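Local atomic coordinates of extracellular ligand-binding receptor (Desulfohalobium retbaense DSM 5692, PDB entry 5ERE), a protein that probably senses small molecules outside the cell, binding 2-oxo-4-methylpentanoic acid in a periplasmic-binding-protein module and cytosine in its sensor region. Residues Gln116-Ala121 / Tyr306-Lys311; Pro211-Glu216 / Tyr229-Tyr234. One frame throughout, in Å; residues are numbered along the deposited sequence.

Interactions 1 and 2 lie on neighbouring antiparallel strands of one mixed sheet in the leucine-binding-protein-like module, their centres about 11 Å apart. Along the chain, interaction 2 is nested within the loop that interaction 1 closes. The main chains join at Ile309 N and Tyr231 O, 2.8 Å apart, and the side chains where Lys311 NZ comes within 2.6 Å of Gln213 OE1, probably as a hydrogen bond. The bound 2-oxo-4-methylpentanoic acid is touched by Pro211 of interaction 2, whereas in interaction 1 the side chain of Tyr308 stays about 8 Å from this ligand. The two contacts thus join the pocket wall, through the sheet, to helix 112-123.

Interaction 1: Gln116-Ala121 / Tyr306-Lys311; sequences QEQLAA and YPYIFK
The carboxamide of Gln118 reaches from helix 112-123 to strand 304-314, where its NE2 donates to the backbone O of Tyr308 over 3.2 Å. The bond is bent, with 143° at the hydrogen, and although the acceptor lies close to the amide plane of Gln118, the nitrogen stands above the carbonyl plane of Tyr308 and not on a lone pair. With CG anti to the carbonyl carbon (chi1 -63°) and the chain extended beyond it, the side chain carries the amide across to the strand. Its OE1 settles 3.3 Å from Tyr308 CB, the amide and phenol planes being turned 62° apart. NE2 also makes a weak hydrogen bond to the backbone O of Asn472, which itself pairs with the main chain of Tyr308.

Phe310 sends its ring back to the helix. Its CZ comes 3.2 Å from the backbone O of Gln118, which meets the ring at its edge, near the ring plane; the same CZ lies 3.8 Å from Leu119 CA, while Leu119 CD1 packs 4.1 Å from Phe310 CE1. Beyond the two segments, Met327 of helix 324-357 touches Phe310, and Trp142 of helix 137-149 touches Leu119. With an alanine in place of Gln118, the carbonyls of Tyr308 and Asn472 would probably both lose this amide donor, and a gap would be likely beside Tyr308 CB.

The extended Gln118 side chain and the Phe310 ring thus bridge a buried interface in which one amide nitrogen serves two backbone carbonyls, by a bent bond to Tyr308 and a weak one to Asn472, while the Phe310 ring packs on the helix backbone.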
ATOM      1  N   GLN A 116       3.024  -2.393  -6.457  1.00 42.72           N
ATOM      2  CA  GLN A 116       4.133  -1.458  -6.779  1.00 45.40           C
ATOM      3  C   GLN A 116       4.259  -0.298  -5.767  1.00 42.84           C
ATOM      4  O   GLN A 116       5.369   0.037  -5.322  1.00 38.94           O
ATOM      5  CB  GLN A 116       3.938  -0.896  -8.193  1.00 42.47           C
ATOM      6  CG  GLN A 116       5.187  -0.235  -8.748  1.00 66.34           C
ATOM      7  CD  GLN A 116       5.387   1.171  -8.220  1.00 63.15           C
ATOM      8  OE1 GLN A 116       4.429   1.950  -8.098  1.00 50.10           O
ATOM      9  NE2 GLN A 116       6.638   1.496  -7.872  1.00 61.22           N
ATOM     10  N   GLU A 117       3.115   0.269  -5.372  1.00 36.69           N
ATOM     11  CA  GLU A 117       3.057   1.310  -4.331  1.00 41.74           C
ATOM     12  C   GLU A 117       3.695   0.847  -3.019  1.00 45.77           C
ATOM     13  O   GLU A 117       4.357   1.618  -2.325  1.00 37.57           O
ATOM     14  CB  GLU A 117       1.611   1.715  -4.050  1.00 47.99           C
ATOM     15  CG  GLU A 117       1.166   3.022  -4.687  1.00 63.92           C
ATOM     16  CD  GLU A 117      -0.332   3.066  -4.953  1.00 68.35           C
ATOM     17  OE1 GLU A 117      -1.150   2.734  -4.038  1.00 69.52           O
ATOM     18  OE2 GLU A 117      -0.678   3.421  -6.102  1.00 58.97           O
ATOM     19  N   GLN A 118       3.485  -0.415  -2.671  1.00 43.87           N
ATOM     20  CA  GLN A 118       4.061  -0.935  -1.440  1.00 39.14           C
ATOM     21  C   GLN A 118       5.570  -1.201  -1.611  1.00 39.29           C
ATOM     22  O   GLN A 118       6.370  -0.833  -0.749  1.00 40.97           O
ATOM     23  CB  GLN A 118       3.325  -2.198  -1.009  1.00 33.05           C
ATOM     24  CG  GLN A 118       1.828  -1.899  -0.680  1.00 32.80           C
ATOM     25  CD  GLN A 118       1.106  -3.056  -0.020  1.00 38.77           C
ATOM     26  OE1 GLN A 118       0.200  -3.680  -0.615  1.00 34.90           O
ATOM     27  NE2 GLN A 118       1.492  -3.348   1.224  1.00 39.32           N
ATOM     28  N   LEU A 119       5.944  -1.868  -2.701  1.00 39.20           N
ATOM     29  CA  LEU A 119       7.338  -2.181  -2.957  1.00 42.48           C
ATOM     30  C   LEU A 119       8.195  -0.895  -2.993  1.00 43.76           C
ATOM     31  O   LEU A 119       9.346  -0.911  -2.558  1.00 38.17           O
ATOM     32  CB  LEU A 119       7.472  -2.966  -4.275  1.00 44.43           C
ATOM     33  CG  LEU A 119       8.867  -3.432  -4.729  1.00 47.87           C
ATOM     34  CD1 LEU A 119       9.431  -4.488  -3.819  1.00 42.57           C
ATOM     35  CD2 LEU A 119       8.806  -3.976  -6.151  1.00 42.22           C
ATOM     36  N   ALA A 120       7.597   0.205  -3.448  1.00 39.63           N
ATOM     37  CA  ALA A 120       8.268   1.504  -3.534  1.00 50.83           C
ATOM     38  C   ALA A 120       8.767   2.016  -2.191  1.00 54.06           C
ATOM     39  O   ALA A 120       9.665   2.849  -2.158  1.00 55.43           O
ATOM     40  CB  ALA A 120       7.320   2.560  -4.160  1.00 46.80           C
ATOM     41  N   ALA A 121       8.185   1.551  -1.091  1.00 44.57           N
ATOM     42  CA  ALA A 121       8.637   2.005   0.226  1.00 48.20           C
ATOM     43  C   ALA A 121      10.023   1.484   0.529  1.00 46.46           C
ATOM     44  O   ALA A 121      10.761   2.096   1.288  1.00 54.99           O
ATOM     45  CB  ALA A 121       7.680   1.563   1.345  1.00 35.52           C
ATOM     46  N   TYR A 306      -6.514  -7.068  -0.694  1.00 33.85           N
ATOM     47  CA  TYR A 306      -6.145  -7.609   0.605  1.00 31.93           C
ATOM     48  C   TYR A 306      -4.700  -7.179   0.901  1.00 38.57           C
ATOM     49  O   TYR A 306      -3.935  -6.870  -0.025  1.00 33.24           O
ATOM     50  CB  TYR A 306      -6.279  -9.123   0.647  1.00 33.78           C
ATOM     51  CG  TYR A 306      -5.886  -9.886  -0.595  1.00 27.57           C
ATOM     52  CD1 TYR A 306      -6.820 -10.189  -1.573  1.00 31.23           C
ATOM     53  CD2 TYR A 306      -4.585 -10.360  -0.765  1.00 29.00           C
ATOM     54  CE1 TYR A 306      -6.500 -10.918  -2.677  1.00 32.67           C
ATOM     55  CE2 TYR A 306      -4.239 -11.094  -1.900  1.00 33.18           C
ATOM     56  CZ  TYR A 306      -5.201 -11.350  -2.860  1.00 31.38           C
ATOM     57  OH  TYR A 306      -4.954 -12.102  -3.986  1.00 28.46           O
ATOM     58  N   PRO A 307      -4.333  -7.134   2.179  1.00 32.30           N
ATOM     59  CA  PRO A 307      -3.023  -6.525   2.464  1.00 34.71           C
ATOM     60  C   PRO A 307      -1.806  -7.385   2.058  1.00 32.22           C
ATOM     61  O   PRO A 307      -1.899  -8.610   1.926  1.00 34.62           O
ATOM     62  CB  PRO A 307      -3.067  -6.306   3.980  1.00 35.95           C
ATOM     63  CG  PRO A 307      -4.111  -7.318   4.494  1.00 41.97           C
ATOM     64  CD  PRO A 307      -5.120  -7.417   3.410  1.00 32.44           C
ATOM     65  N   TYR A 308      -0.692  -6.688   1.815  1.00 35.43           N
ATOM     66  CA  TYR A 308       0.606  -7.265   1.491  1.00 32.37           C
ATOM     67  C   TYR A 308       1.623  -6.851   2.556  1.00 29.97           C
ATOM     68  O   TYR A 308       1.470  -5.812   3.251  1.00 29.78           O
ATOM     69  CB  TYR A 308       1.141  -6.789   0.101  1.00 32.39           C
ATOM     70  CG  TYR A 308       0.637  -7.529  -1.115  1.00 27.87           C
ATOM     71  CD1 TYR A 308      -0.710  -7.821  -1.280  1.00 35.79           C
ATOM     72  CD2 TYR A 308       1.499  -7.920  -2.107  1.00 29.81           C
ATOM     73  CE1 TYR A 308      -1.166  -8.490  -2.399  1.00 29.51           C
ATOM     74  CE2 TYR A 308       1.062  -8.587  -3.217  1.00 34.32           C
ATOM     75  CZ  TYR A 308      -0.299  -8.879  -3.346  1.00 36.36           C
ATOM     76  OH  TYR A 308      -0.768  -9.547  -4.430  1.00 33.88           O
ATOM     77  N   ILE A 309       2.679  -7.656   2.654  1.00 35.48           N
ATOM     78  CA  ILE A 309       3.802  -7.355   3.521  1.00 31.36           C
ATOM     79  C   ILE A 309       5.101  -7.568   2.755  1.00 33.79           C
ATOM     80  O   ILE A 309       5.126  -8.165   1.667  1.00 38.71           O
ATOM     81  CB  ILE A 309       3.872  -8.226   4.765  1.00 35.46           C
ATOM     82  CG1 ILE A 309       3.739  -9.709   4.381  1.00 41.99           C
ATOM     83  CG2 ILE A 309       2.808  -7.804   5.719  1.00 34.41           C
ATOM     84  CD1 ILE A 309       4.220 -10.693   5.440  1.00 45.41           C
ATOM     85  N   PHE A 310       6.165  -7.098   3.368  1.00 33.94           N
ATOM     86  CA  PHE A 310       7.503  -7.500   2.953  1.00 35.16           C
ATOM     87  C   PHE A 310       7.935  -8.815   3.561  1.00 34.58           C
ATOM     88  O   PHE A 310       7.733  -9.073   4.757  1.00 40.50           O
ATOM     89  CB  PHE A 310       8.487  -6.409   3.302  1.00 38.20           C
ATOM     90  CG  PHE A 310       8.403  -5.245   2.385  1.00 37.26           C
ATOM     91  CD1 PHE A 310       8.977  -5.307   1.136  1.00 41.86           C
ATOM     92  CD2 PHE A 310       7.736  -4.092   2.762  1.00 36.97           C
ATOM     93  CE1 PHE A 310       8.898  -4.221   0.263  1.00 46.99           C
ATOM     94  CE2 PHE A 310       7.657  -3.005   1.902  1.00 38.21           C
ATOM     95  CZ  PHE A 310       8.234  -3.081   0.648  1.00 39.35           C
ATOM     96  N   LYS A 311       8.474  -9.660   2.693  1.00 35.34           N
ATOM     97  CA  LYS A 311       9.058 -10.916   3.081  1.00 43.57           C
ATOM     98  C   LYS A 311      10.487 -11.000   2.582  1.00 47.45           C
ATOM     99  O   LYS A 311      10.920 -10.198   1.746  1.00 39.11           O
ATOM    100  CB  LYS A 311       8.226 -12.073   2.544  1.00 37.05           C
ATOM    101  CG  LYS A 311       6.895 -12.138   3.219  1.00 35.91           C
ATOM    102  CD  LYS A 311       6.101 -13.363   2.844  1.00 38.24           C
ATOM    103  CE  LYS A 311       6.420 -14.589   3.714  1.00 38.18           C
ATOM    104  NZ  LYS A 311       5.607 -15.737   3.244  1.00 46.60           N
TER

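Interaction 2: Pro211-Glu216 / Tyr229-Tyr234; sequences PIQRAE and YTYPSY
Gln213 and Tyr231 both hold CG anti to the backbone N (chi1 -172° and -164°), and these torsions bring the glutamine amide over one face of the Tyr231 ring. The planes are 25° apart and stacked, with Gln213 OE1 3.6 Å above the ring plane and over its centre; Pro232 CD lies against the opposite face, offset toward the rim. The amide meets Tyr229 quite differently: the planes are almost perpendicular, and Tyr229 OH donates to Gln213 OE1 over 2.7 Å, in the carbonyl plane and on a lone pair. Lys311 NZ gives the same oxygen a second hydrogen bond, so two donors grip it and are likely to restrain rotation of the amide.

This contact joins strand 228-232 to the connection that follows strand 205-208, its parallel neighbour, in the periplasmic-binding-protein fold. That connection passes through an inverse gamma turn centred on Gln213 before Arg214 takes the N-cap position of helix 215-219. Pro211, at the start of the segment, touches the bound 2-oxo-4-methylpentanoic acid.

Ile212 covers a face of Tyr229 through CG2, which makes a CH-pi contact 4.0 Å from the ring centroid. At the edge of the Tyr231 ring, in its plane, Tyr234 OH shares a hydrogen bond of 2.7 Å with Tyr231 OH. A water donates to Gln213 O at 2.7 Å and has weak links to Arg214 NH1 and Tyr231 OH, while the guanidinium of Arg214 forms salt bridges with Asp16 and Glu20.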
ATOM      1  N   PRO A 211       4.833 -13.543  -7.142  1.00 30.10           N
ATOM      2  CA  PRO A 211       5.142 -14.829  -7.786  1.00 32.65           C
ATOM      3  C   PRO A 211       6.451 -15.500  -7.368  1.00 34.71           C
ATOM      4  O   PRO A 211       6.615 -16.701  -7.600  1.00 36.56           O
ATOM      5  CB  PRO A 211       5.229 -14.450  -9.270  1.00 41.33           C
ATOM      6  CG  PRO A 211       4.410 -13.228  -9.376  1.00 36.83           C
ATOM      7  CD  PRO A 211       4.724 -12.474  -8.147  1.00 32.89           C
ATOM      8  N   ILE A 212       7.371 -14.755  -6.770  1.00 42.13           N
ATOM      9  CA  ILE A 212       8.724 -15.282  -6.546  1.00 42.65           C
ATOM     10  C   ILE A 212       8.812 -16.274  -5.364  1.00 41.57           C
ATOM     11  O   ILE A 212       9.798 -16.996  -5.221  1.00 41.24           O
ATOM     12  CB  ILE A 212       9.714 -14.103  -6.351  1.00 38.31           C
ATOM     13  CG1 ILE A 212      11.149 -14.502  -6.743  1.00 41.07           C
ATOM     14  CG2 ILE A 212       9.688 -13.602  -4.937  1.00 33.69           C
ATOM     15  CD1 ILE A 212      12.054 -13.294  -6.925  1.00 46.49           C
ATOM     16  N   GLN A 213       7.764 -16.374  -4.551  1.00 40.14           N
ATOM     17  CA  GLN A 213       7.837 -17.253  -3.368  1.00 38.71           C
ATOM     18  C   GLN A 213       7.556 -18.708  -3.749  1.00 44.00           C
ATOM     19  O   GLN A 213       6.484 -19.233  -3.484  1.00 41.81           O
ATOM     20  CB  GLN A 213       6.859 -16.819  -2.258  1.00 39.30           C
ATOM     21  CG  GLN A 213       7.078 -17.623  -0.956  1.00 43.44           C
ATOM     22  CD  GLN A 213       6.141 -17.236   0.171  1.00 38.65           C
ATOM     23  OE1 GLN A 213       6.309 -16.191   0.800  1.00 38.88           O
ATOM     24  NE2 GLN A 213       5.132 -18.070   0.428  1.00 39.22           N
ATOM     25  N   ARG A 214       8.539 -19.346  -4.372  1.00 37.01           N
ATOM     26  CA  ARG A 214       8.431 -20.728  -4.825  1.00 40.45           C
ATOM     27  C   ARG A 214       9.575 -21.544  -4.207  1.00 49.19           C
ATOM     28  O   ARG A 214      10.637 -20.990  -3.885  1.00 46.59           O
ATOM     29  CB  ARG A 214       8.467 -20.807  -6.358  1.00 37.12           C
ATOM     30  CG  ARG A 214       7.613 -19.792  -7.113  1.00 45.87           C
ATOM     31  CD  ARG A 214       6.098 -20.006  -6.847  1.00 50.77           C
ATOM     32  NE  ARG A 214       5.685 -21.393  -7.057  1.00 49.84           N
ATOM     33  CZ  ARG A 214       4.500 -21.891  -6.698  1.00 41.69           C
ATOM     34  NH1 ARG A 214       3.593 -21.116  -6.109  1.00 48.52           N
ATOM     35  NH2 ARG A 214       4.222 -23.167  -6.935  1.00 40.90           N
ATOM     36  N   ALA A 215       9.372 -22.850  -4.061  1.00 48.42           N
ATOM     37  CA  ALA A 215      10.315 -23.699  -3.349  1.00 53.29           C
ATOM     38  C   ALA A 215      11.699 -23.667  -4.009  1.00 49.45           C
ATOM     39  O   ALA A 215      12.718 -23.693  -3.342  1.00 48.59           O
ATOM     40  CB  ALA A 215       9.786 -25.116  -3.292  1.00 54.10           C
ATOM     41  N   GLU A 216      11.712 -23.590  -5.328  1.00 48.89           N
ATOM     42  CA  GLU A 216      12.947 -23.503  -6.105  1.00 57.26           C
ATOM     43  C   GLU A 216      13.825 -22.346  -5.604  1.00 61.42           C
ATOM     44  O   GLU A 216      15.044 -22.472  -5.432  1.00 56.07           O
ATOM     45  CB  GLU A 216      12.556 -23.338  -7.575  1.00 59.84           C
ATOM     46  CG  GLU A 216      13.650 -23.089  -8.571  1.00 68.46           C
ATOM     47  CD  GLU A 216      13.098 -23.025  -9.996  1.00 76.20           C
ATOM     48  OE1 GLU A 216      11.851 -23.082 -10.157  1.00 73.37           O
ATOM     49  OE2 GLU A 216      13.903 -22.924 -10.952  1.00 78.66           O
ATOM     50  N   TYR A 229      10.951  -9.287  -0.931  1.00 38.98           N
ATOM     51  CA  TYR A 229       9.861  -9.194  -1.908  1.00 43.74           C
ATOM     52  C   TYR A 229       8.519  -8.859  -1.262  1.00 37.64           C
ATOM     53  O   TYR A 229       8.320  -9.055  -0.059  1.00 39.20           O
ATOM     54  CB  TYR A 229       9.740 -10.502  -2.700  1.00 43.16           C
ATOM     55  CG  TYR A 229       9.464 -11.686  -1.828  1.00 41.81           C
ATOM     56  CD1 TYR A 229      10.485 -12.273  -1.102  1.00 43.85           C
ATOM     57  CD2 TYR A 229       8.162 -12.227  -1.708  1.00 36.78           C
ATOM     58  CE1 TYR A 229      10.251 -13.351  -0.281  1.00 43.59           C
ATOM     59  CE2 TYR A 229       7.927 -13.300  -0.906  1.00 38.85           C
ATOM     60  CZ  TYR A 229       8.971 -13.867  -0.184  1.00 40.41           C
ATOM     61  OH  TYR A 229       8.746 -14.945   0.633  1.00 39.17           O
ATOM     62  N   THR A 230       7.615  -8.313  -2.068  1.00 42.49           N
ATOM     63  CA  THR A 230       6.259  -8.060  -1.606  1.00 35.77           C
ATOM     64  C   THR A 230       5.416  -9.308  -1.780  1.00 38.90           C
ATOM     65  O   THR A 230       5.613 -10.082  -2.717  1.00 32.85           O
ATOM     66  CB  THR A 230       5.627  -6.894  -2.329  1.00 37.35           C
ATOM     67  OG1 THR A 230       5.915  -6.949  -3.724  1.00 40.62           O
ATOM     68  CG2 THR A 230       6.132  -5.604  -1.761  1.00 37.59           C
ATOM     69  N   TYR A 231       4.487  -9.521  -0.843  1.00 40.45           N
ATOM     70  CA  TYR A 231       3.727 -10.756  -0.812  1.00 37.51           C
ATOM     71  C   TYR A 231       2.407 -10.575   0.001  1.00 33.42           C
ATOM     72  O   TYR A 231       2.397  -9.859   1.001  1.00 35.20           O
ATOM     73  CB  TYR A 231       4.569 -11.866  -0.205  1.00 39.85           C
ATOM     74  CG  TYR A 231       4.030 -13.230  -0.476  1.00 35.03           C
ATOM     75  CD1 TYR A 231       4.230 -13.830  -1.698  1.00 34.50           C
ATOM     76  CD2 TYR A 231       3.319 -13.917   0.498  1.00 40.07           C
ATOM     77  CE1 TYR A 231       3.717 -15.072  -1.963  1.00 34.77           C
ATOM     78  CE2 TYR A 231       2.804 -15.165   0.255  1.00 32.06           C
ATOM     79  CZ  TYR A 231       2.998 -15.737  -0.967  1.00 35.24           C
ATOM     80  OH  TYR A 231       2.484 -16.971  -1.198  1.00 32.85           O
ATOM     81  N   PRO A 232       1.310 -11.206  -0.441  1.00 30.20           N
ATOM     82  CA  PRO A 232       0.064 -11.193   0.386  1.00 29.38           C
ATOM     83  C   PRO A 232       0.264 -11.657   1.807  1.00 37.17           C
ATOM     84  O   PRO A 232       0.984 -12.615   2.035  1.00 36.26           O
ATOM     85  CB  PRO A 232      -0.865 -12.151  -0.346  1.00 34.96           C
ATOM     86  CG  PRO A 232      -0.335 -12.202  -1.753  1.00 41.07           C
ATOM     87  CD  PRO A 232       1.158 -12.032  -1.645  1.00 34.65           C
ATOM     88  N   SER A 233      -0.358 -10.993   2.769  1.00 38.39           N
ATOM     89  CA  SER A 233      -0.028 -11.286   4.164  1.00 31.90           C
ATOM     90  C   SER A 233      -0.863 -12.369   4.864  1.00 39.99           C
ATOM     91  O   SER A 233      -0.917 -12.366   6.084  1.00 52.90           O
ATOM     92  CB  SER A 233      -0.140 -10.019   5.007  1.00 32.19           C
ATOM     93  OG  SER A 233      -1.477  -9.717   5.251  1.00 44.24           O
ATOM     94  N   TYR A 234      -1.466 -13.304   4.138  1.00 41.26           N
ATOM     95  CA  TYR A 234      -2.313 -14.323   4.798  1.00 38.50           C
ATOM     96  C   TYR A 234      -1.460 -15.180   5.732  1.00 36.91           C
ATOM     97  O   TYR A 234      -0.291 -15.445   5.427  1.00 37.43           O
ATOM     98  CB  TYR A 234      -3.011 -15.208   3.757  1.00 34.70           C
ATOM     99  CG  TYR A 234      -2.074 -15.979   2.863  1.00 37.97           C
ATOM    100  CD1 TYR A 234      -1.436 -17.139   3.307  1.00 40.86           C
ATOM    101  CD2 TYR A 234      -1.828 -15.555   1.561  1.00 38.64           C
ATOM    102  CE1 TYR A 234      -0.557 -17.834   2.476  1.00 41.50           C
ATOM    103  CE2 TYR A 234      -0.968 -16.254   0.730  1.00 37.25           C
ATOM    104  CZ  TYR A 234      -0.330 -17.373   1.182  1.00 42.22           C
ATOM    105  OH  TYR A 234       0.539 -18.035   0.328  1.00 46.80           O
TER
HETATM  106  O   HOH W   1       3.831 -18.873  -3.776  1.00 35.61           O